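Local coordinates for protein alpha-pyrone synthesis polyketide synthase-like Pks18 (Mycobacterium tuberculosis, PDB 1TED) that probably builds tri- and tetraketide alpha-pyrones by extending medium- and long-chain aliphatic acyl-CoA starters with malonyl-CoA, at residues R105-L116 and I202-V210; I135-F146 and I165-G174. One frame throughout, in Å; residues are numbered along the deposited sequence.

Interaction 1 of 2, residues R105-L116 and I202-V210; sequences RMHLFYEHAVPL and IELCSVNAV. With MYR (myristic acid), chain E.
R105 faces V207 and A113 faces I202 where helix 105-116 runs past strand 202-204 and the turn that follows it. The two axes come within 9.1 Å, their N-to-C directions 136° apart, so the helix crosses the strand at a slant, nearer antiparallel than parallel, and the CA atoms of A113 and I202 lie 6.8 Å from each other. At the end nearer L116, I202 stretches toward the helix: its CG1 rests on A113 CB (3.9 Å) and its CD1 meets CD2 of L116. L204 fills the middle. Its CD2 sits among A113 CB, H112 CB and the F109 backbone, while its CB lies 3.7 Å from CD1 of F109. The F109 ring, carried anti to the backbone N (chi1 167°), crosses L204 at about a right angle and has A113 CB over one face, toward the rim. Beyond it V207 sets CG1 beside F109 CB and CG2 beside L108 CB. R105 reaches past V207, its NH1 donating to the carbonyls of A209 (2.8 Å) and V207 (3.1 Å). Both carbonyls lie at the guanidinium edge, somewhat tilted from its plane, and NH1 sits above the carbonyl plane of A209, so the bonds are bent. V210 CG2 covers one face, and NE is held by T101. A helix packed on a sheet of the thiolase fold thus also pins the turn after strand 196-204, which borders the myristic acid on its other side (S206 CA to C4, 3.7 Å).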
loop_
_atom_site.group_PDB
_atom_site.type_symbol
_atom_site.label_atom_id
_atom_site.label_comp_id
_atom_site.label_asym_id
_atom_site.label_seq_id
_atom_site.Cartn_x
_atom_site.Cartn_y
_atom_site.Cartn_z
ATOM N N ARG A 105 -11.384 -6.989 15.314
ATOM C CA ARG A 105 -10.208 -7.788 14.991
ATOM C C ARG A 105 -9.062 -6.918 14.460
ATOM O O ARG A 105 -7.887 -7.243 14.660
ATOM C CB ARG A 105 -10.583 -8.884 13.983
ATOM C CG ARG A 105 -11.469 -10.009 14.554
ATOM C CD ARG A 105 -12.059 -10.845 13.418
ATOM N NE ARG A 105 -12.899 -11.960 13.851
ATOM C CZ ARG A 105 -12.456 -13.188 14.108
ATOM N NH1 ARG A 105 -11.167 -13.480 13.986
ATOM N NH2 ARG A 105 -13.314 -14.137 14.455
ATOM N N MET A 106 -9.394 -5.812 13.793
ATOM C CA MET A 106 -8.376 -4.897 13.286
ATOM C C MET A 106 -7.800 -4.139 14.493
ATOM O O MET A 106 -6.617 -3.776 14.514
ATOM C CB MET A 106 -8.990 -3.917 12.287
ATOM C CG MET A 106 -9.764 -4.582 11.156
ATOM S SD MET A 106 -8.722 -5.541 10.038
ATOM C CE MET A 106 -8.757 -7.205 10.836
ATOM N N HIS A 107 -8.645 -3.875 15.490
ATOM C CA HIS A 107 -8.173 -3.224 16.708
ATOM C C HIS A 107 -7.305 -4.273 17.398
ATOM O O HIS A 107 -6.250 -3.962 17.953
ATOM C CB HIS A 107 -9.343 -2.817 17.620
ATOM C CG HIS A 107 -9.930 -1.479 17.286
ATOM N ND1 HIS A 107 -9.200 -0.310 17.351
ATOM C CD2 HIS A 107 -11.166 -1.127 16.859
ATOM C CE1 HIS A 107 -9.960 0.705 16.975
ATOM N NE2 HIS A 107 -11.157 0.236 16.670
ATOM N N LEU A 108 -7.737 -5.527 17.350
ATOM C CA LEU A 108 -6.938 -6.581 17.960
ATOM C C LEU A 108 -5.590 -6.630 17.252
ATOM O O LEU A 108 -4.551 -6.844 17.883
ATOM C CB LEU A 108 -7.628 -7.939 17.843
ATOM C CG LEU A 108 -8.120 -8.567 19.152
ATOM C CD1 LEU A 108 -8.527 -10.015 18.881
ATOM C CD2 LEU A 108 -7.025 -8.524 20.219
ATOM N N PHE A 109 -5.608 -6.425 15.938
ATOM C CA PHE A 109 -4.380 -6.433 15.151
ATOM C C PHE A 109 -3.472 -5.307 15.629
ATOM O O PHE A 109 -2.299 -5.519 15.936
ATOM C CB PHE A 109 -4.697 -6.241 13.660
ATOM C CG PHE A 109 -3.486 -5.924 12.813
ATOM C CD1 PHE A 109 -2.710 -6.941 12.265
ATOM C CD2 PHE A 109 -3.102 -4.598 12.592
ATOM C CE1 PHE A 109 -1.570 -6.644 11.510
ATOM C CE2 PHE A 109 -1.970 -4.295 11.845
ATOM C CZ PHE A 109 -1.202 -5.318 11.303
ATOM N N TYR A 110 -4.024 -4.102 15.700
ATOM C CA TYR A 110 -3.237 -2.953 16.119
ATOM C C TYR A 110 -2.619 -3.169 17.486
ATOM O O TYR A 110 -1.426 -2.966 17.673
ATOM C CB TYR A 110 -4.105 -1.694 16.147
ATOM C CG TYR A 110 -3.324 -0.424 16.409
ATOM C CD1 TYR A 110 -2.592 0.191 15.393
ATOM C CD2 TYR A 110 -3.321 0.165 17.674
ATOM C CE1 TYR A 110 -1.878 1.365 15.627
ATOM C CE2 TYR A 110 -2.608 1.343 17.920
ATOM C CZ TYR A 110 -1.893 1.933 16.891
ATOM O OH TYR A 110 -1.188 3.080 17.132
ATOM N N GLU A 111 -3.443 -3.589 18.439
ATOM C CA GLU A 111 -2.991 -3.815 19.809
ATOM C C GLU A 111 -1.752 -4.707 19.904
ATOM O O GLU A 111 -0.827 -4.404 20.655
ATOM C CB GLU A 111 -4.131 -4.417 20.634
ATOM C CG GLU A 111 -3.830 -4.592 22.109
ATOM C CD GLU A 111 -4.942 -5.334 22.831
ATOM O OE1 GLU A 111 -6.127 -5.068 22.525
ATOM O OE2 GLU A 111 -4.632 -6.177 23.704
ATOM N N HIS A 112 -1.725 -5.801 19.146
ATOM C CA HIS A 112 -0.572 -6.708 19.182
ATOM C C HIS A 112 0.514 -6.392 18.164
ATOM O O HIS A 112 1.684 -6.700 18.392
ATOM C CB HIS A 112 -1.005 -8.170 18.995
ATOM C CG HIS A 112 -1.740 -8.737 20.167
ATOM N ND1 HIS A 112 -3.110 -8.667 20.294
ATOM C CD2 HIS A 112 -1.291 -9.359 21.283
ATOM C CE1 HIS A 112 -3.475 -9.221 21.436
ATOM N NE2 HIS A 112 -2.390 -9.649 22.055
ATOM N N ALA A 113 0.139 -5.784 17.043
ATOM C CA ALA A 113 1.120 -5.482 16.004
ATOM C C ALA A 113 2.131 -4.410 16.419
ATOM O O ALA A 113 3.338 -4.561 16.193
ATOM C CB ALA A 113 0.407 -5.073 14.705
ATOM N N VAL A 114 1.636 -3.345 17.045
ATOM C CA VAL A 114 2.481 -2.235 17.475
ATOM C C VAL A 114 3.693 -2.648 18.312
ATOM O O VAL A 114 4.832 -2.373 17.939
ATOM C CB VAL A 114 1.651 -1.181 18.255
ATOM C CG1 VAL A 114 2.569 -0.095 18.816
ATOM C CG2 VAL A 114 0.582 -0.583 17.338
ATOM N N PRO A 115 3.465 -3.306 19.463
ATOM C CA PRO A 115 4.573 -3.742 20.326
ATOM C C PRO A 115 5.617 -4.563 19.568
ATOM O O PRO A 115 6.822 -4.333 19.690
ATOM C CB PRO A 115 3.869 -4.582 21.391
ATOM C CG PRO A 115 2.527 -3.964 21.471
ATOM C CD PRO A 115 2.168 -3.691 20.043
ATOM N N LEU A 116 5.134 -5.528 18.788
ATOM C CA LEU A 116 6.010 -6.399 18.024
ATOM C C LEU A 116 6.798 -5.684 16.932
ATOM O O LEU A 116 7.988 -5.939 16.762
ATOM C CB LEU A 116 5.201 -7.545 17.406
ATOM C CG LEU A 116 6.015 -8.578 16.621
ATOM C CD1 LEU A 116 7.024 -9.250 17.539
ATOM C CD2 LEU A 116 5.078 -9.601 16.028
ATOM N N ILE A 202 4.716 -6.996 8.951
ATOM C CA ILE A 202 4.101 -7.483 10.178
ATOM C C ILE A 202 2.863 -8.279 9.800
ATOM O O ILE A 202 1.968 -7.782 9.116
ATOM C CB ILE A 202 3.713 -6.292 11.102
ATOM C CG1 ILE A 202 2.902 -6.785 12.302
ATOM C CG2 ILE A 202 2.941 -5.250 10.309
ATOM C CD1 ILE A 202 3.738 -7.405 13.405
ATOM N N GLU A 203 2.806 -9.524 10.242
ATOM C CA GLU A 203 1.678 -10.347 9.878
ATOM C C GLU A 203 1.094 -11.046 11.094
ATOM O O GLU A 203 1.777 -11.803 11.791
ATOM C CB GLU A 203 2.128 -11.347 8.810
ATOM C CG GLU A 203 1.201 -11.455 7.604
ATOM C CD GLU A 203 1.146 -10.200 6.728
ATOM O OE1 GLU A 203 2.160 -9.872 6.072
ATOM O OE2 GLU A 203 0.082 -9.552 6.688
ATOM N N LEU A 204 -0.177 -10.758 11.352
ATOM C CA LEU A 204 -0.897 -11.325 12.483
ATOM C C LEU A 204 -2.125 -12.096 12.033
ATOM O O LEU A 204 -3.249 -11.586 12.080
ATOM C CB LEU A 204 -1.320 -10.212 13.444
ATOM C CG LEU A 204 -0.368 -9.900 14.597
ATOM C CD1 LEU A 204 1.051 -9.813 14.094
ATOM C CD2 LEU A 204 -0.802 -8.598 15.268
ATOM N N CYS A 205 -1.902 -13.331 11.600
ATOM C CA CYS A 205 -2.979 -14.195 11.139
ATOM C C CYS A 205 -3.902 -14.646 12.278
ATOM O O CYS A 205 -5.122 -14.636 12.127
ATOM C CB CYS A 205 -2.393 -15.428 10.432
ATOM S SG CYS A 205 -1.427 -15.082 8.933
ATOM N N SER A 206 -3.314 -15.040 13.409
ATOM C CA SER A 206 -4.080 -15.518 14.562
ATOM C C SER A 206 -5.250 -14.603 14.904
ATOM O O SER A 206 -6.270 -15.046 15.426
ATOM C CB SER A 206 -3.161 -15.683 15.790
ATOM O OG SER A 206 -2.695 -14.441 16.305
ATOM N N VAL A 207 -5.095 -13.325 14.590
ATOM C CA VAL A 207 -6.116 -12.330 14.852
ATOM C C VAL A 207 -7.349 -12.501 13.964
ATOM O O VAL A 207 -8.422 -11.986 14.282
ATOM C CB VAL A 207 -5.511 -10.913 14.686
ATOM C CG1 VAL A 207 -6.542 -9.935 14.198
ATOM C CG2 VAL A 207 -4.965 -10.449 16.010
ATOM N N ASN A 208 -7.209 -13.237 12.866
ATOM C CA ASN A 208 -8.335 -13.440 11.960
ATOM C C ASN A 208 -8.913 -14.853 12.012
ATOM O O ASN A 208 -9.692 -15.238 11.143
ATOM C CB ASN A 208 -7.934 -13.109 10.514
ATOM C CG ASN A 208 -7.589 -11.632 10.317
ATOM O OD1 ASN A 208 -6.434 -11.224 10.460
ATOM N ND2 ASN A 208 -8.595 -10.829 9.993
ATOM N N ALA A 209 -8.540 -15.619 13.034
ATOM C CA ALA A 209 -9.039 -16.991 13.186
ATOM C C ALA A 209 -10.571 -17.053 13.185
ATOM O O ALA A 209 -11.238 -16.262 13.859
ATOM C CB ALA A 209 -8.500 -17.592 14.471
ATOM N N VAL A 210 -11.127 -18.002 12.438
ATOM C CA VAL A 210 -12.577 -18.148 12.355
ATOM C C VAL A 210 -13.027 -19.610 12.444
ATOM O O VAL A 210 -14.089 -19.909 12.994
ATOM C CB VAL A 210 -13.110 -17.517 11.043
ATOM C CG1 VAL A 210 -14.566 -17.844 10.862
ATOM C CG2 VAL A 210 -12.940 -16.005 11.093
HETATM C C1 MYR E . -5.104 -21.974 14.690
HETATM O O1 MYR E . -4.299 -22.411 15.508
HETATM O O2 MYR E . -5.850 -22.757 14.100
HETATM C C2 MYR E . -5.184 -20.473 14.407
HETATM C C3 MYR E . -4.702 -20.157 12.989
HETATM C C4 MYR E . -4.751 -18.652 12.713
HETATM C C5 MYR E . -4.315 -18.330 11.282
HETATM C C6 MYR E . -5.279 -18.895 10.235
HETATM C C7 MYR E . -6.639 -18.191 10.237
HETATM C C8 MYR E . -6.544 -16.740 9.760
HETATM C C9 MYR E . -6.081 -16.652 8.304
HETATM C C10 MYR E . -5.855 -15.197 7.895
HETATM C C11 MYR E . -5.331 -15.109 6.459
HETATM C C12 MYR E . -5.053 -13.658 6.062
HETATM C C13 MYR E . -4.458 -13.595 4.654
HETATM C C14 MYR E . -4.136 -12.154 4.256
#

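Interaction 2 of 2, residues I135-F146 and I165-G174; sequences IGLLVLATSTGF and ISRVVVNFMG. With MYR (myristic acid), chain E.
I165 lays its side chain along the start of strand 135-142. Its CB lies 4.1 Å from the carbonyl O of I135; CG1, anti to the backbone N (chi1 -170°), rests on the backbone C of G136. The extended chain then carries CD1 against both I135 CG2 (3.7 Å) and L138 CB (3.9 Å). From here the strands run parallel in register, L137 beside S166 through T142 beside N171, with backbone bonds such as V170 N to L140 O (2.7 Å). This is a beta-alpha-beta unit of the thiolase fold: helix 151-159 makes the crossover and packs on L138, I165 and R167. R167 NH1 forms a salt bridge with D152, and NH2 hydrogen-bonds to T382 of the second subunit. Past the strands the contact continues in the loops, where F146 turns its edge to the face of F172 in a T-shaped stack, centroids 5.0 Å apart and planes at 72°. F146 CE1 also comes 3.4 Å from N171 OD1, which lies near the ring plane, and the ring meets F146 of the second subunit. S143 stands beside F172: its OG accepts a weak bond from G174 N and shares a hydrogen bond with a water, while its CB touches C14 of the myristic acid (3.6 Å).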
loop_
_atom_site.group_PDB
_atom_site.type_symbol
_atom_site.label_atom_id
_atom_site.label_comp_id
_atom_site.label_asym_id
_atom_site.label_seq_id
_atom_site.Cartn_x
_atom_site.Cartn_y
_atom_site.Cartn_z
ATOM N N ILE A 135 17.118 8.437 8.392
ATOM C CA ILE A 135 16.070 7.523 7.964
ATOM C C ILE A 135 14.944 8.307 7.315
ATOM O O ILE A 135 14.094 8.853 8.007
ATOM C CB ILE A 135 15.516 6.748 9.160
ATOM C CG1 ILE A 135 16.654 5.972 9.828
ATOM C CG2 ILE A 135 14.412 5.821 8.711
ATOM C CD1 ILE A 135 16.220 5.154 11.021
ATOM N N GLY A 136 14.934 8.345 5.983
ATOM C CA GLY A 136 13.911 9.091 5.261
ATOM C C GLY A 136 12.672 8.368 4.739
ATOM O O GLY A 136 11.759 9.014 4.213
ATOM N N LEU A 137 12.617 7.049 4.875
ATOM C CA LEU A 137 11.462 6.290 4.391
ATOM C C LEU A 137 11.153 5.083 5.267
ATOM O O LEU A 137 12.046 4.375 5.728
ATOM C CB LEU A 137 11.701 5.817 2.945
ATOM C CG LEU A 137 10.653 4.944 2.240
ATOM C CD1 LEU A 137 9.332 5.690 2.116
ATOM C CD2 LEU A 137 11.160 4.563 0.855
ATOM N N LEU A 138 9.869 4.865 5.485
ATOM C CA LEU A 138 9.392 3.753 6.281
ATOM C C LEU A 138 8.325 3.048 5.462
ATOM O O LEU A 138 7.278 3.636 5.173
ATOM C CB LEU A 138 8.777 4.261 7.585
ATOM C CG LEU A 138 7.820 3.305 8.301
ATOM C CD1 LEU A 138 8.523 2.013 8.634
ATOM C CD2 LEU A 138 7.319 3.956 9.568
ATOM N N VAL A 139 8.590 1.804 5.064
ATOM C CA VAL A 139 7.602 1.052 4.291
ATOM C C VAL A 139 7.017 -0.031 5.179
ATOM O O VAL A 139 7.736 -0.852 5.764
ATOM C CB VAL A 139 8.215 0.409 3.023
ATOM C CG1 VAL A 139 7.124 -0.287 2.211
ATOM C CG2 VAL A 139 8.892 1.468 2.182
ATOM N N LEU A 140 5.699 -0.029 5.283
ATOM C CA LEU A 140 5.016 -1.002 6.118
ATOM C C LEU A 140 4.112 -1.883 5.260
ATOM O O LEU A 140 3.251 -1.384 4.536
ATOM C CB LEU A 140 4.198 -0.261 7.177
ATOM C CG LEU A 140 3.564 -1.011 8.350
ATOM C CD1 LEU A 140 2.388 -1.843 7.863
ATOM C CD2 LEU A 140 4.625 -1.860 9.049
ATOM N N ALA A 141 4.322 -3.196 5.337
ATOM C CA ALA A 141 3.509 -4.133 4.579
ATOM C C ALA A 141 2.748 -5.091 5.492
ATOM O O ALA A 141 3.274 -5.545 6.520
ATOM C CB ALA A 141 4.379 -4.921 3.615
ATOM N N THR A 142 1.509 -5.391 5.099
ATOM C CA THR A 142 0.646 -6.312 5.838
ATOM C C THR A 142 -0.541 -6.683 4.971
ATOM O O THR A 142 -0.892 -5.958 4.040
ATOM C CB THR A 142 0.044 -5.670 7.116
ATOM O OG1 THR A 142 1.046 -4.904 7.790
ATOM C CG2 THR A 142 -0.488 -6.753 8.054
ATOM N N SER A 143 -1.169 -7.807 5.299
ATOM C CA SER A 143 -2.363 -8.263 4.603
ATOM C C SER A 143 -3.330 -8.798 5.656
ATOM O O SER A 143 -4.342 -9.408 5.329
ATOM C CB SER A 143 -2.010 -9.356 3.590
ATOM O OG SER A 143 -1.309 -8.803 2.487
ATOM N N THR A 144 -3.018 -8.545 6.926
ATOM C CA THR A 144 -3.842 -9.026 8.038
ATOM C C THR A 144 -4.316 -7.952 9.023
ATOM O O THR A 144 -4.823 -8.283 10.091
ATOM C CB THR A 144 -3.083 -10.107 8.850
ATOM O OG1 THR A 144 -1.773 -9.624 9.185
ATOM C CG2 THR A 144 -2.959 -11.406 8.044
ATOM N N GLY A 145 -4.167 -6.679 8.657
ATOM C CA GLY A 145 -4.564 -5.591 9.543
ATOM C C GLY A 145 -5.555 -4.568 9.009
ATOM O O GLY A 145 -6.729 -4.859 8.865
ATOM N N PHE A 146 -5.085 -3.360 8.728
ATOM C CA PHE A 146 -5.918 -2.256 8.210
ATOM C C PHE A 146 -6.566 -1.395 9.304
ATOM O O PHE A 146 -7.655 -1.713 9.780
ATOM C CB PHE A 146 -7.048 -2.748 7.273
ATOM C CG PHE A 146 -6.605 -3.720 6.204
ATOM C CD1 PHE A 146 -5.263 -3.848 5.848
ATOM C CD2 PHE A 146 -7.548 -4.527 5.564
ATOM C CE1 PHE A 146 -4.865 -4.769 4.872
ATOM C CE2 PHE A 146 -7.169 -5.445 4.592
ATOM C CZ PHE A 146 -5.826 -5.570 4.244
ATOM N N ILE A 165 9.464 12.044 7.963
ATOM C CA ILE A 165 9.865 10.857 7.231
ATOM C C ILE A 165 8.787 10.500 6.201
ATOM O O ILE A 165 7.594 10.738 6.425
ATOM C CB ILE A 165 10.065 9.671 8.190
ATOM C CG1 ILE A 165 10.729 8.507 7.452
ATOM C CG2 ILE A 165 8.722 9.266 8.800
ATOM C CD1 ILE A 165 11.089 7.339 8.352
ATOM N N SER A 166 9.214 9.952 5.067
ATOM C CA SER A 166 8.275 9.547 4.027
ATOM C C SER A 166 7.742 8.181 4.419
ATOM O O SER A 166 8.498 7.324 4.882
ATOM C CB SER A 166 8.978 9.449 2.676
ATOM O OG SER A 166 9.822 10.568 2.478
ATOM N N ARG A 167 6.446 7.975 4.242
ATOM C CA ARG A 167 5.842 6.695 4.590
ATOM C C ARG A 167 4.955 6.155 3.487
ATOM O O ARG A 167 4.272 6.914 2.787
ATOM C CB ARG A 167 5.037 6.820 5.884
ATOM C CG ARG A 167 5.910 6.999 7.118
ATOM C CD ARG A 167 5.085 7.249 8.375
ATOM N NE ARG A 167 4.542 8.606 8.415
ATOM C CZ ARG A 167 3.255 8.910 8.272
ATOM N NH1 ARG A 167 2.354 7.955 8.079
ATOM N NH2 ARG A 167 2.876 10.180 8.314
ATOM N N VAL A 168 4.987 4.834 3.338
ATOM C CA VAL A 168 4.199 4.127 2.341
ATOM C C VAL A 168 3.660 2.831 2.952
ATOM O O VAL A 168 4.421 1.999 3.439
ATOM C CB VAL A 168 5.057 3.778 1.103
ATOM C CG1 VAL A 168 4.212 3.037 0.068
ATOM C CG2 VAL A 168 5.644 5.045 0.506
ATOM N N VAL A 169 2.342 2.666 2.937
ATOM C CA VAL A 169 1.736 1.458 3.482
ATOM C C VAL A 169 1.295 0.534 2.341
ATOM O O VAL A 169 0.515 0.927 1.471
ATOM C CB VAL A 169 0.533 1.801 4.384
ATOM C CG1 VAL A 169 -0.139 0.538 4.884
ATOM C CG2 VAL A 169 1.001 2.616 5.555
ATOM N N VAL A 170 1.815 -0.691 2.360
ATOM C CA VAL A 170 1.523 -1.695 1.340
ATOM C C VAL A 170 0.650 -2.820 1.875
ATOM O O VAL A 170 1.123 -3.682 2.615
ATOM C CB VAL A 170 2.821 -2.313 0.805
ATOM C CG1 VAL A 170 2.502 -3.396 -0.215
ATOM C CG2 VAL A 170 3.680 -1.235 0.184
ATOM N N ASN A 171 -0.617 -2.807 1.476
ATOM C CA ASN A 171 -1.580 -3.804 1.910
ATOM C C ASN A 171 -2.024 -4.743 0.789
ATOM O O ASN A 171 -2.007 -4.379 -0.392
ATOM C CB ASN A 171 -2.820 -3.121 2.495
ATOM C CG ASN A 171 -2.516 -2.323 3.746
ATOM O OD1 ASN A 171 -2.050 -2.864 4.751
ATOM N ND2 ASN A 171 -2.779 -1.024 3.692
ATOM N N PHE A 172 -2.419 -5.952 1.184
ATOM C CA PHE A 172 -2.919 -6.980 0.275
ATOM C C PHE A 172 -2.061 -7.415 -0.905
ATOM O O PHE A 172 -2.586 -7.794 -1.960
ATOM C CB PHE A 172 -4.319 -6.597 -0.225
ATOM C CG PHE A 172 -5.435 -7.231 0.565
ATOM C CD1 PHE A 172 -5.182 -7.819 1.801
ATOM C CD2 PHE A 172 -6.736 -7.243 0.073
ATOM C CE1 PHE A 172 -6.209 -8.414 2.535
ATOM C CE2 PHE A 172 -7.769 -7.833 0.797
ATOM C CZ PHE A 172 -7.503 -8.422 2.032
ATOM N N MET A 173 -0.742 -7.356 -0.742
ATOM C CA MET A 173 0.134 -7.833 -1.793
ATOM C C MET A 173 0.615 -9.213 -1.328
ATOM O O MET A 173 1.542 -9.801 -1.885
ATOM C CB MET A 173 1.287 -6.850 -2.051
ATOM C CG MET A 173 0.781 -5.533 -2.635
ATOM S SD MET A 173 1.965 -4.568 -3.567
ATOM C CE MET A 173 1.733 -5.277 -5.204
ATOM N N GLY A 174 -0.043 -9.709 -0.285
ATOM C CA GLY A 174 0.239 -11.032 0.253
ATOM C C GLY A 174 1.618 -11.502 0.694
ATOM O O GLY A 174 2.425 -10.754 1.251
HETATM C C1 MYR E . -5.104 -21.974 14.690
HETATM O O1 MYR E . -4.299 -22.411 15.508
HETATM O O2 MYR E . -5.850 -22.757 14.100
HETATM C C2 MYR E . -5.184 -20.473 14.407
HETATM C C3 MYR E . -4.702 -20.157 12.989
HETATM C C4 MYR E . -4.751 -18.652 12.713
HETATM C C5 MYR E . -4.315 -18.330 11.282
HETATM C C6 MYR E . -5.279 -18.895 10.235
HETATM C C7 MYR E . -6.639 -18.191 10.237
HETATM C C8 MYR E . -6.544 -16.740 9.760
HETATM C C9 MYR E . -6.081 -16.652 8.304
HETATM C C10 MYR E . -5.855 -15.197 7.895
HETATM C C11 MYR E . -5.331 -15.109 6.459
HETATM C C12 MYR E . -5.053 -13.658 6.062
HETATM C C13 MYR E . -4.458 -13.595 4.654
HETATM C C14 MYR E . -4.136 -12.154 4.256
HETATM O O HOH W 1 0.794 -6.599 1.761
HETATM O O HOH W 2 1.169 -9.055 3.077
#

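In the fold
Interaction 2 is nested within the loop closed by interaction 1, their centres about 15 Å apart, and strands 135-142 and 196-204 are neighbours in the same sheet. Just past strand 135-142, S143 N probably donates to E203 OE2 (2.6 Å) and T144 OG1 probably bonds L204 N (2.9 Å), both partners on the last residues of strand 196-204. Both interactions line the myristic acid: C205 CB touches its C5 (3.6 Å) and T144 CG2 its C12 (3.7 Å), in keeping with a tunnel for long acyl chains. G174 directly precedes C175, the nucleophile inferred by similarity, and the A209 side chain lies about 4 Å from that of H221, the inferred substrate-binding residue.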